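Local coordinates for uncharacterized protein (Bacteroides eggerthii, PDB 4FTD) that is of unknown function but, as a six-bladed beta-propeller with an immunoglobulin-like domain, may take part in carbohydrate metabolism, at residues P119-F124 with V441-P446; D415-K420 with K428-A433; A369-D374 with I397-L402. All blocks are in the same frame, centred on the assembly; numbering follows the deposited sequence. Where two conformers were deposited one is given.

Contact 1: residues P119-F124 with V441-P446; sequences PTVYNF and VICEFP
Tyr-122 presents the edge of its ring to the carboxylate of Glu-444. Tyr-122 CE2 and Glu-444 CD are 3.8 Å apart, and CD lies in the ring plane. The carboxylate stands almost upright to that ring, with 85° between the planes. Glu-444 CG sits beside its own backbone N (chi1 -53°), and the extended chain beyond it carries the acid to the tyrosine. Thr-120 shares this side, and its OG1 holds a water at 2.6 Å, which also bonds Glu-444 O weakly.

On the side of Val-121 and Cys-443 the contact is mostly apolar. Val-121 CG1 presses on Val-441 CG2 at 3.5 Å, tighter than usual for two carbons. Asn-123 also stands on this face, its OD1 bonded to Ser-125. At one end Pro-119 CB rests against Phe-445 CE2, 3.6 Å away. The antiparallel strands trade four backbone bonds, such as Tyr-122 N to Ile-442 O at 2.8 Å. The pairing closes the propeller ring in the Velcro manner: strand 120-125 edges a sheet otherwise built from the chain's last three strands.

Glu-444 also forms a salt bridge with Lys-428. With an alanine in place of Glu-444, Lys-428 would probably be left with the weaker hold of Glu-419, and a gap is likely at the Tyr-122 ring edge. The chemistry is thus divided: a buried, charge-paired acid on one face, mainly hydrocarbon on the other.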
loop_
_atom_site.group_PDB
_atom_site.type_symbol
_atom_site.label_atom_id
_atom_site.label_comp_id
_atom_site.label_asym_id
_atom_site.label_seq_id
_atom_site.Cartn_x
_atom_site.Cartn_y
_atom_site.Cartn_z
ATOM N N PRO A 119 11.414 -2.543 -4.901
ATOM C CA PRO A 119 10.225 -3.148 -5.469
ATOM C C PRO A 119 10.522 -4.392 -6.282
ATOM O O PRO A 119 11.554 -4.467 -6.923
ATOM C CB PRO A 119 9.694 -2.062 -6.410
ATOM C CG PRO A 119 10.891 -1.306 -6.818
ATOM C CD PRO A 119 11.821 -1.321 -5.649
ATOM N N THR A 120 9.657 -5.390 -6.193
ATOM C CA THR A 120 9.643 -6.509 -7.144
ATOM C C THR A 120 8.306 -6.327 -7.823
ATOM O O THR A 120 7.244 -6.369 -7.170
ATOM C CB THR A 120 9.745 -7.872 -6.473
ATOM O OG1 THR A 120 11.012 -7.945 -5.842
ATOM C CG2 THR A 120 9.668 -9.007 -7.503
ATOM N N VAL A 121 8.350 -6.063 -9.119
ATOM C CA VAL A 121 7.153 -5.743 -9.905
ATOM C C VAL A 121 6.751 -6.859 -10.859
ATOM O O VAL A 121 7.586 -7.383 -11.573
ATOM C CB VAL A 121 7.370 -4.445 -10.715
ATOM C CG1 VAL A 121 6.121 -4.088 -11.506
ATOM C CG2 VAL A 121 7.731 -3.297 -9.770
ATOM N N TYR A 122 5.462 -7.211 -10.846
ATOM C CA TYR A 122 4.857 -8.109 -11.822
ATOM C C TYR A 122 3.850 -7.242 -12.563
ATOM O O TYR A 122 2.753 -6.921 -12.055
ATOM C CB TYR A 122 4.215 -9.309 -11.143
ATOM C CG TYR A 122 5.203 -10.045 -10.282
ATOM C CD1 TYR A 122 6.199 -10.854 -10.843
ATOM C CD2 TYR A 122 5.174 -9.907 -8.905
ATOM C CE1 TYR A 122 7.123 -11.525 -10.040
ATOM C CE2 TYR A 122 6.092 -10.558 -8.101
ATOM C CZ TYR A 122 7.056 -11.358 -8.656
ATOM O OH TYR A 122 7.894 -11.986 -7.770
ATOM N N ASN A 123 4.245 -6.839 -13.760
ATOM C CA ASN A 123 3.532 -5.842 -14.537
ATOM C C ASN A 123 2.652 -6.385 -15.652
ATOM O O ASN A 123 3.138 -7.080 -16.532
ATOM C CB ASN A 123 4.535 -4.899 -15.153
ATOM C CG ASN A 123 3.863 -3.762 -15.895
ATOM O OD1 ASN A 123 2.807 -3.281 -15.501
ATOM N ND2 ASN A 123 4.494 -3.313 -16.945
ATOM N N PHE A 124 1.368 -6.030 -15.596
ATOM C CA PHE A 124 0.388 -6.364 -16.659
ATOM C C PHE A 124 -0.293 -5.086 -17.159
ATOM O O PHE A 124 -1.506 -5.065 -17.378
ATOM C CB PHE A 124 -0.586 -7.462 -16.226
ATOM C CG PHE A 124 0.129 -8.745 -15.894
ATOM C CD1 PHE A 124 0.712 -8.912 -14.633
ATOM C CD2 PHE A 124 0.337 -9.712 -16.869
ATOM C CE1 PHE A 124 1.447 -10.028 -14.336
ATOM C CE2 PHE A 124 1.075 -10.839 -16.580
ATOM C CZ PHE A 124 1.641 -11.001 -15.316
ATOM N N VAL A 441 -0.960 -3.994 -12.051
ATOM C CA VAL A 441 0.407 -4.248 -11.552
ATOM C C VAL A 441 0.320 -4.812 -10.125
ATOM O O VAL A 441 -0.630 -4.506 -9.353
ATOM C CB VAL A 441 1.269 -2.956 -11.612
ATOM C CG1 VAL A 441 0.792 -1.903 -10.625
ATOM C CG2 VAL A 441 2.749 -3.215 -11.368
ATOM N N ILE A 442 1.264 -5.707 -9.796
ATOM C CA ILE A 442 1.509 -6.129 -8.443
ATOM C C ILE A 442 2.944 -5.683 -8.095
ATOM O O ILE A 442 3.878 -6.038 -8.808
ATOM C CB ILE A 442 1.414 -7.638 -8.296
ATOM C CG1 ILE A 442 0.001 -8.126 -8.675
ATOM C CG2 ILE A 442 1.809 -8.036 -6.854
ATOM C CD1 ILE A 442 -0.069 -9.621 -8.960
ATOM N N CYS A 443 3.101 -4.899 -7.022
ATOM C CA CYS A 443 4.403 -4.413 -6.561
ATOM C C CYS A 443 4.636 -4.915 -5.152
ATOM O O CYS A 443 3.818 -4.631 -4.261
ATOM C CB CYS A 443 4.413 -2.899 -6.536
ATOM S SG CYS A 443 4.008 -2.183 -8.116
ATOM N N GLU A 444 5.717 -5.664 -4.954
ATOM C CA GLU A 444 6.038 -6.281 -3.662
ATOM C C GLU A 444 7.290 -5.629 -3.089
ATOM O O GLU A 444 8.257 -5.350 -3.817
ATOM C CB GLU A 444 6.279 -7.782 -3.831
ATOM C CG GLU A 444 5.146 -8.523 -4.537
ATOM C CD GLU A 444 5.223 -10.040 -4.401
ATOM O OE1 GLU A 444 6.332 -10.576 -4.200
ATOM O OE2 GLU A 444 4.173 -10.710 -4.490
ATOM N N PHE A 445 7.283 -5.444 -1.774
ATOM C CA PHE A 445 8.370 -4.784 -1.055
ATOM C C PHE A 445 8.721 -5.526 0.225
ATOM O O PHE A 445 7.832 -5.975 0.942
ATOM C CB PHE A 445 7.962 -3.375 -0.646
ATOM C CG PHE A 445 7.480 -2.520 -1.786
ATOM C CD1 PHE A 445 6.123 -2.502 -2.134
ATOM C CD2 PHE A 445 8.349 -1.726 -2.496
ATOM C CE1 PHE A 445 5.673 -1.717 -3.166
ATOM C CE2 PHE A 445 7.894 -0.928 -3.520
ATOM C CZ PHE A 445 6.553 -0.926 -3.857
ATOM N N PRO A 446 10.009 -5.619 0.542
ATOM C CA PRO A 446 10.409 -6.216 1.818
ATOM C C PRO A 446 10.307 -5.211 2.982
ATOM O O PRO A 446 10.135 -4.021 2.746
ATOM C CB PRO A 446 11.879 -6.574 1.571
ATOM C CG PRO A 446 12.353 -5.525 0.615
ATOM C CD PRO A 446 11.174 -5.224 -0.276
HETATM O O HOH W 1 11.303 -6.759 -3.539
#

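Contact 2: residues D415-K420 with K428-A433; sequences DYYIEK and KLCLFA
Glu-419 lies obliquely over the Lys-428 side chain. Its OE1 meets Lys-428 CE and NZ at the same distance, 3.3 Å. The bond to NZ is a salt bridge, but a weak hydrogen bond. Lower down, Glu-419 CB packs on Lys-428 CB at 3.7 Å. The lysine chain is bent at its third torsion (chi3 79°), and this turn lets both CE and NZ face the acid. This holds for one of two modelled conformers of Lys-428, so the ion pair is probably partial. In this conformer NZ has a second acid in Glu-444, and the ammonium probably bridges two carboxylates and offsets the charge of both.

Further along the same face, Cys-430 SG sits at the edge of the Tyr-417 ring, 4.2 Å from CD2. Asp-415 CB then meets the Phe-432 ring at CD1. The acid end of Asp-415 turns to other partners, Lys-343 by a salt bridge and Ser-142 and Tyr-143 by hydrogen bonds. It also binds a glycerol, probably from the crystallisation liquor.

The two segments are the arms of a beta hairpin, strands 412-420 and 426-435, in a blade of the propeller; strand 412-420 is an outer strand of its sheet. Asp-415, Tyr-417 and Glu-419 each exchange a pair of backbone bonds with the residue opposite. Cys-430 N to Tyr-417 O is 2.8 Å.

The other face is oily. Tyr-416 CB touches Leu-431 CD2 at 3.8 Å, while the tyrosine ring leads away from Leu-431. Ile-418 CG1 meets Leu-429 CD1 at 4.0 Å, and both side chains also touch Phe-347 of strand 342-347.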
loop_
_atom_site.group_PDB
_atom_site.type_symbol
_atom_site.label_atom_id
_atom_site.label_comp_id
_atom_site.label_asym_id
_atom_site.label_seq_id
_atom_site.Cartn_x
_atom_site.Cartn_y
_atom_site.Cartn_z
ATOM N N ASP A 415 -5.710 -2.840 -4.124
ATOM C CA ASP A 415 -5.813 -3.946 -3.163
ATOM C C ASP A 415 -4.420 -4.192 -2.603
ATOM O O ASP A 415 -3.443 -3.732 -3.166
ATOM C CB ASP A 415 -6.328 -5.241 -3.822
ATOM C CG ASP A 415 -7.856 -5.381 -3.804
ATOM O OD1 ASP A 415 -8.502 -5.194 -2.718
ATOM O OD2 ASP A 415 -8.401 -5.732 -4.891
ATOM N N TYR A 416 -4.337 -4.923 -1.504
ATOM C CA TYR A 416 -3.027 -5.270 -0.969
ATOM C C TYR A 416 -3.101 -6.553 -0.213
ATOM O O TYR A 416 -4.188 -6.970 0.177
ATOM C CB TYR A 416 -2.508 -4.143 -0.058
ATOM C CG TYR A 416 -3.300 -3.969 1.210
ATOM C CD1 TYR A 416 -4.427 -3.138 1.252
ATOM C CD2 TYR A 416 -2.915 -4.619 2.392
ATOM C CE1 TYR A 416 -5.152 -2.990 2.426
ATOM C CE2 TYR A 416 -3.638 -4.471 3.563
ATOM C CZ TYR A 416 -4.742 -3.652 3.563
ATOM O OH TYR A 416 -5.428 -3.515 4.696
ATOM N N TYR A 417 -1.929 -7.130 0.027
ATOM C CA TYR A 417 -1.749 -8.352 0.782
ATOM C C TYR A 417 -0.415 -8.274 1.545
ATOM O O TYR A 417 0.610 -7.862 0.985
ATOM C CB TYR A 417 -1.719 -9.546 -0.167
ATOM C CG TYR A 417 -1.338 -10.837 0.499
ATOM C CD1 TYR A 417 -2.251 -11.507 1.296
ATOM C CD2 TYR A 417 -0.068 -11.405 0.301
ATOM C CE1 TYR A 417 -1.909 -12.702 1.914
ATOM C CE2 TYR A 417 0.283 -12.612 0.912
ATOM C CZ TYR A 417 -0.644 -13.242 1.715
ATOM O OH TYR A 417 -0.331 -14.422 2.316
ATOM N N ILE A 418 -0.450 -8.654 2.811
ATOM C CA ILE A 418 0.726 -8.690 3.685
ATOM C C ILE A 418 1.128 -10.123 3.945
ATOM O O ILE A 418 0.342 -10.900 4.437
ATOM C CB ILE A 418 0.442 -7.962 5.017
ATOM C CG1 ILE A 418 0.241 -6.462 4.700
ATOM C CG2 ILE A 418 1.599 -8.196 6.020
ATOM C CD1 ILE A 418 -0.167 -5.570 5.851
ATOM N N GLU A 419 2.357 -10.474 3.604
ATOM C CA GLU A 419 2.906 -11.787 3.915
ATOM C C GLU A 419 3.615 -11.707 5.276
ATOM O O GLU A 419 4.416 -10.790 5.514
ATOM C CB GLU A 419 3.875 -12.196 2.785
ATOM C CG GLU A 419 4.320 -13.659 2.773
ATOM C CD GLU A 419 5.148 -13.988 1.528
ATOM O OE1 GLU A 419 4.573 -14.010 0.414
ATOM O OE2 GLU A 419 6.372 -14.212 1.666
ATOM N N LYS A 420 3.314 -12.646 6.176
ATOM C CA LYS A 420 3.986 -12.729 7.484
ATOM C C LYS A 420 5.045 -13.846 7.477
ATOM O O LYS A 420 4.948 -14.776 6.687
ATOM C CB LYS A 420 2.950 -12.936 8.592
ATOM C CG LYS A 420 2.059 -11.717 8.849
ATOM C CD LYS A 420 1.035 -11.979 9.951
ATOM C CE LYS A 420 0.461 -10.696 10.546
ATOM N NZ LYS A 420 1.415 -9.998 11.465
ATOM N N LYS A 428 6.500 -9.075 3.995
ATOM C CA LYS A 428 6.395 -8.582 2.624
ATOM C C LYS A 428 5.075 -7.827 2.433
ATOM O O LYS A 428 4.024 -8.332 2.803
ATOM C CB LYS A 428 6.502 -9.780 1.664
ATOM C CG LYS A 428 6.965 -9.461 0.252
ATOM C CD LYS A 428 7.320 -10.734 -0.526
ATOM C CE LYS A 428 6.099 -11.469 -1.065
ATOM N NZ LYS A 428 6.491 -12.630 -1.919
ATOM N N LEU A 429 5.139 -6.626 1.847
ATOM C CA LEU A 429 3.979 -5.805 1.529
ATOM C C LEU A 429 3.764 -5.876 0.019
ATOM O O LEU A 429 4.633 -5.446 -0.757
ATOM C CB LEU A 429 4.194 -4.335 1.931
ATOM C CG LEU A 429 3.109 -3.320 1.534
ATOM C CD1 LEU A 429 1.799 -3.718 2.184
ATOM C CD2 LEU A 429 3.512 -1.891 1.899
ATOM N N CYS A 430 2.594 -6.351 -0.382
ATOM C CA CYS A 430 2.243 -6.554 -1.791
ATOM C C CYS A 430 1.087 -5.635 -2.141
ATOM O O CYS A 430 0.058 -5.689 -1.491
ATOM C CB CYS A 430 1.889 -8.003 -2.026
ATOM S SG CYS A 430 3.066 -9.188 -1.348
ATOM N N LEU A 431 1.304 -4.739 -3.105
ATOM C CA LEU A 431 0.347 -3.717 -3.502
ATOM C C LEU A 431 -0.102 -3.997 -4.932
ATOM O O LEU A 431 0.684 -4.436 -5.763
ATOM C CB LEU A 431 0.970 -2.314 -3.391
ATOM C CG LEU A 431 1.598 -1.967 -2.030
ATOM C CD1 LEU A 431 2.152 -0.550 -2.121
ATOM C CD2 LEU A 431 0.608 -2.074 -0.857
ATOM N N PHE A 432 -1.374 -3.740 -5.186
ATOM C CA PHE A 432 -2.007 -3.941 -6.484
ATOM C C PHE A 432 -2.803 -2.717 -6.835
ATOM O O PHE A 432 -3.482 -2.138 -5.967
ATOM C CB PHE A 432 -2.932 -5.127 -6.387
ATOM C CG PHE A 432 -3.875 -5.334 -7.571
ATOM C CD1 PHE A 432 -5.158 -4.776 -7.567
ATOM C CD2 PHE A 432 -3.521 -6.234 -8.614
ATOM C CE1 PHE A 432 -6.047 -5.024 -8.611
ATOM C CE2 PHE A 432 -4.414 -6.511 -9.633
ATOM C CZ PHE A 432 -5.675 -5.890 -9.634
ATOM N N ALA A 433 -2.755 -2.361 -8.103
ATOM C CA ALA A 433 -3.633 -1.360 -8.723
ATOM C C ALA A 433 -4.016 -1.859 -10.124
ATOM O O ALA A 433 -3.232 -2.555 -10.808
ATOM C CB ALA A 433 -2.973 0.013 -8.822
#

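Contact 3: residues A369-D374 with I397-L402; sequences ALEVYD and IYQFKL
Val-372 O is gripped by two successive backbone N-H groups. Ile-397 N reaches it at 2.7 Å, and Tyr-398 N makes a weaker bond at 3.4 Å. Two residues thus face one, which is a classic beta bulge at the start of strand 398-401. The bulge also lays Ile-397 CG2 against Val-372 CG1, 3.9 Å away.

One side-chain bond joins the strands. Gln-399 NE2 gives a hydrogen to Glu-371 OE2 at 2.8 Å. The acceptor lies in the amide plane of Gln-399. From the acid, the amide comes to the anti side of OE2, 27° out of the carboxylate plane. The two side chains lie alongside each other and point the same way. Their start is different: Glu-371 CG is beside its backbone N, whereas Gln-399 CG is opposite its own (chi1 -174°). Ser-367 also bonds OE2, so the buried carboxylate oxygen has two partners and its rotation is probably fixed. Gln-399 CG meanwhile covers Ala-369 CB at 3.7 Å.

On the other face Leu-370 CD2 reaches the edge of the Tyr-398 ring, 3.9 Å from Tyr-398 CD2 and in the ring plane. Val-372 CB and Tyr-398 CB pack beside it, 4.1 Å apart.

Strand 398-401 is the end partner of strand 369-374, whose other side pairs with strand 350-357. Helix 381-390 lies in the connection between the two strands. The Leu-370 and Tyr-398 face packs on strands 426-435 and 439-446 of another blade.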
loop_
_atom_site.group_PDB
_atom_site.type_symbol
_atom_site.label_atom_id
_atom_site.label_comp_id
_atom_site.label_asym_id
_atom_site.label_seq_id
_atom_site.Cartn_x
_atom_site.Cartn_y
_atom_site.Cartn_z
ATOM N N ALA A 369 -1.643 6.077 -12.128
ATOM C CA ALA A 369 -0.621 5.364 -11.398
ATOM C C ALA A 369 -1.064 4.818 -10.057
ATOM O O ALA A 369 -1.908 5.382 -9.399
ATOM C CB ALA A 369 0.581 6.301 -11.186
ATOM N N LEU A 370 -0.428 3.723 -9.642
ATOM C CA LEU A 370 -0.507 3.270 -8.259
ATOM C C LEU A 370 0.342 4.304 -7.517
ATOM O O LEU A 370 1.471 4.565 -7.931
ATOM C CB LEU A 370 0.091 1.869 -8.115
ATOM C CG LEU A 370 0.159 1.144 -6.773
ATOM C CD1 LEU A 370 0.388 -0.359 -6.989
ATOM C CD2 LEU A 370 1.238 1.730 -5.906
ATOM N N GLU A 371 -0.183 4.883 -6.435
ATOM C CA GLU A 371 0.593 5.796 -5.594
ATOM C C GLU A 371 0.440 5.418 -4.135
ATOM O O GLU A 371 -0.629 5.003 -3.709
ATOM C CB GLU A 371 0.149 7.244 -5.851
ATOM C CG GLU A 371 0.637 7.722 -7.210
ATOM C CD GLU A 371 0.204 9.114 -7.595
ATOM O OE1 GLU A 371 -0.556 9.761 -6.847
ATOM O OE2 GLU A 371 0.629 9.556 -8.680
ATOM N N VAL A 372 1.536 5.537 -3.391
ATOM C CA VAL A 372 1.568 5.284 -1.972
ATOM C C VAL A 372 2.031 6.558 -1.273
ATOM O O VAL A 372 3.049 7.158 -1.660
ATOM C CB VAL A 372 2.530 4.129 -1.636
ATOM C CG1 VAL A 372 2.477 3.825 -0.153
ATOM C CG2 VAL A 372 2.170 2.903 -2.454
ATOM N N TYR A 373 1.277 6.965 -0.253
ATOM C CA TYR A 373 1.587 8.129 0.545
ATOM C C TYR A 373 1.908 7.681 1.947
ATOM O O TYR A 373 1.307 6.733 2.458
ATOM C CB TYR A 373 0.424 9.098 0.563
ATOM C CG TYR A 373 0.214 9.753 -0.748
ATOM C CD1 TYR A 373 0.877 10.948 -1.062
ATOM C CD2 TYR A 373 -0.610 9.175 -1.704
ATOM C CE1 TYR A 373 0.704 11.554 -2.274
ATOM C CE2 TYR A 373 -0.806 9.778 -2.920
ATOM C CZ TYR A 373 -0.156 10.961 -3.201
ATOM O OH TYR A 373 -0.355 11.530 -4.413
ATOM N N ASP A 374 2.855 8.357 2.573
ATOM C CA ASP A 374 3.253 8.021 3.951
ATOM C C ASP A 374 2.355 8.729 4.961
ATOM O O ASP A 374 2.362 9.955 5.037
ATOM C CB ASP A 374 4.701 8.412 4.199
ATOM C CG ASP A 374 5.286 7.774 5.457
ATOM O OD1 ASP A 374 4.556 7.274 6.341
ATOM O OD2 ASP A 374 6.518 7.758 5.542
ATOM N N ILE A 397 5.419 8.434 -1.667
ATOM C CA ILE A 397 6.667 7.749 -1.339
ATOM C C ILE A 397 6.957 6.642 -2.383
ATOM O O ILE A 397 8.059 6.161 -2.467
ATOM C CB ILE A 397 6.624 7.198 0.102
ATOM C CG1 ILE A 397 8.003 6.742 0.570
ATOM C CG2 ILE A 397 5.635 6.061 0.232
ATOM C CD1 ILE A 397 8.035 6.373 2.037
ATOM N N TYR A 398 5.968 6.241 -3.180
ATOM C CA TYR A 398 6.174 5.260 -4.264
ATOM C C TYR A 398 5.121 5.487 -5.345
ATOM O O TYR A 398 3.982 5.794 -5.024
ATOM C CB TYR A 398 6.071 3.804 -3.750
ATOM C CG TYR A 398 6.241 2.782 -4.853
ATOM C CD1 TYR A 398 7.504 2.494 -5.365
ATOM C CD2 TYR A 398 5.132 2.150 -5.433
ATOM C CE1 TYR A 398 7.669 1.585 -6.403
ATOM C CE2 TYR A 398 5.286 1.247 -6.480
ATOM C CZ TYR A 398 6.549 0.959 -6.953
ATOM O OH TYR A 398 6.692 0.083 -7.991
ATOM N N GLN A 399 5.512 5.332 -6.611
ATOM C CA GLN A 399 4.611 5.483 -7.744
ATOM C C GLN A 399 4.938 4.448 -8.796
ATOM O O GLN A 399 6.114 4.200 -9.071
ATOM C CB GLN A 399 4.783 6.853 -8.384
ATOM C CG GLN A 399 3.785 7.162 -9.490
ATOM C CD GLN A 399 4.042 8.499 -10.129
ATOM O OE1 GLN A 399 5.080 8.714 -10.745
ATOM N NE2 GLN A 399 3.101 9.395 -9.993
ATOM N N PHE A 400 3.904 3.826 -9.354
ATOM C CA PHE A 400 4.064 2.947 -10.496
ATOM C C PHE A 400 3.042 3.395 -11.526
ATOM O O PHE A 400 1.853 3.265 -11.314
ATOM C CB PHE A 400 3.907 1.461 -10.171
ATOM C CG PHE A 400 4.283 0.584 -11.339
ATOM C CD1 PHE A 400 3.362 0.311 -12.342
ATOM C CD2 PHE A 400 5.581 0.101 -11.470
ATOM C CE1 PHE A 400 3.715 -0.447 -13.450
ATOM C CE2 PHE A 400 5.943 -0.662 -12.580
ATOM C CZ PHE A 400 5.009 -0.920 -13.577
ATOM N N LYS A 401 3.528 3.946 -12.619
ATOM C CA LYS A 401 2.702 4.446 -13.689
ATOM C C LYS A 401 2.202 3.298 -14.555
ATOM O O LYS A 401 3.013 2.518 -15.061
ATOM C CB LYS A 401 3.531 5.420 -14.504
ATOM C CG LYS A 401 3.669 6.785 -13.852
ATOM C CD LYS A 401 4.482 7.689 -14.758
ATOM C CE LYS A 401 3.788 9.007 -15.002
ATOM N NZ LYS A 401 2.509 8.918 -15.796
ATOM N N LEU A 402 0.879 3.228 -14.755
ATOM C CA LEU A 402 0.239 2.140 -15.491
ATOM C C LEU A 402 0.169 2.421 -17.000
ATOM O O LEU A 402 -0.222 1.556 -17.762
ATOM C CB LEU A 402 -1.167 1.861 -14.918
ATOM C CG LEU A 402 -1.301 1.432 -13.447
ATOM C CD1 LEU A 402 -2.744 1.558 -12.933
ATOM C CD2 LEU A 402 -0.780 0.020 -13.330
#

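Contacts 1 and 2 belong to one four-stranded blade, with centres about 9 Å apart. Strand 439-446 of contact 1 lies next to strand 426-435 of contact 2, probably bonded through Cys-443 N and Leu-431 O at 2.8 Å. Contact 3 lies in another sheet and packs against both. Its centre is about 12 Å from that of contact 1 and about 14 Å from that of contact 2. Phe-400 CE2 meets Val-121 CG1 at 3.6 Å, and Val-372 CG2 meets Leu-431 CD1 at 3.5 Å. No active site can be assigned here. Glycerols, probably from crystallisation, sit by Asp-415 in contact 2 and by Lys-401 in contact 3.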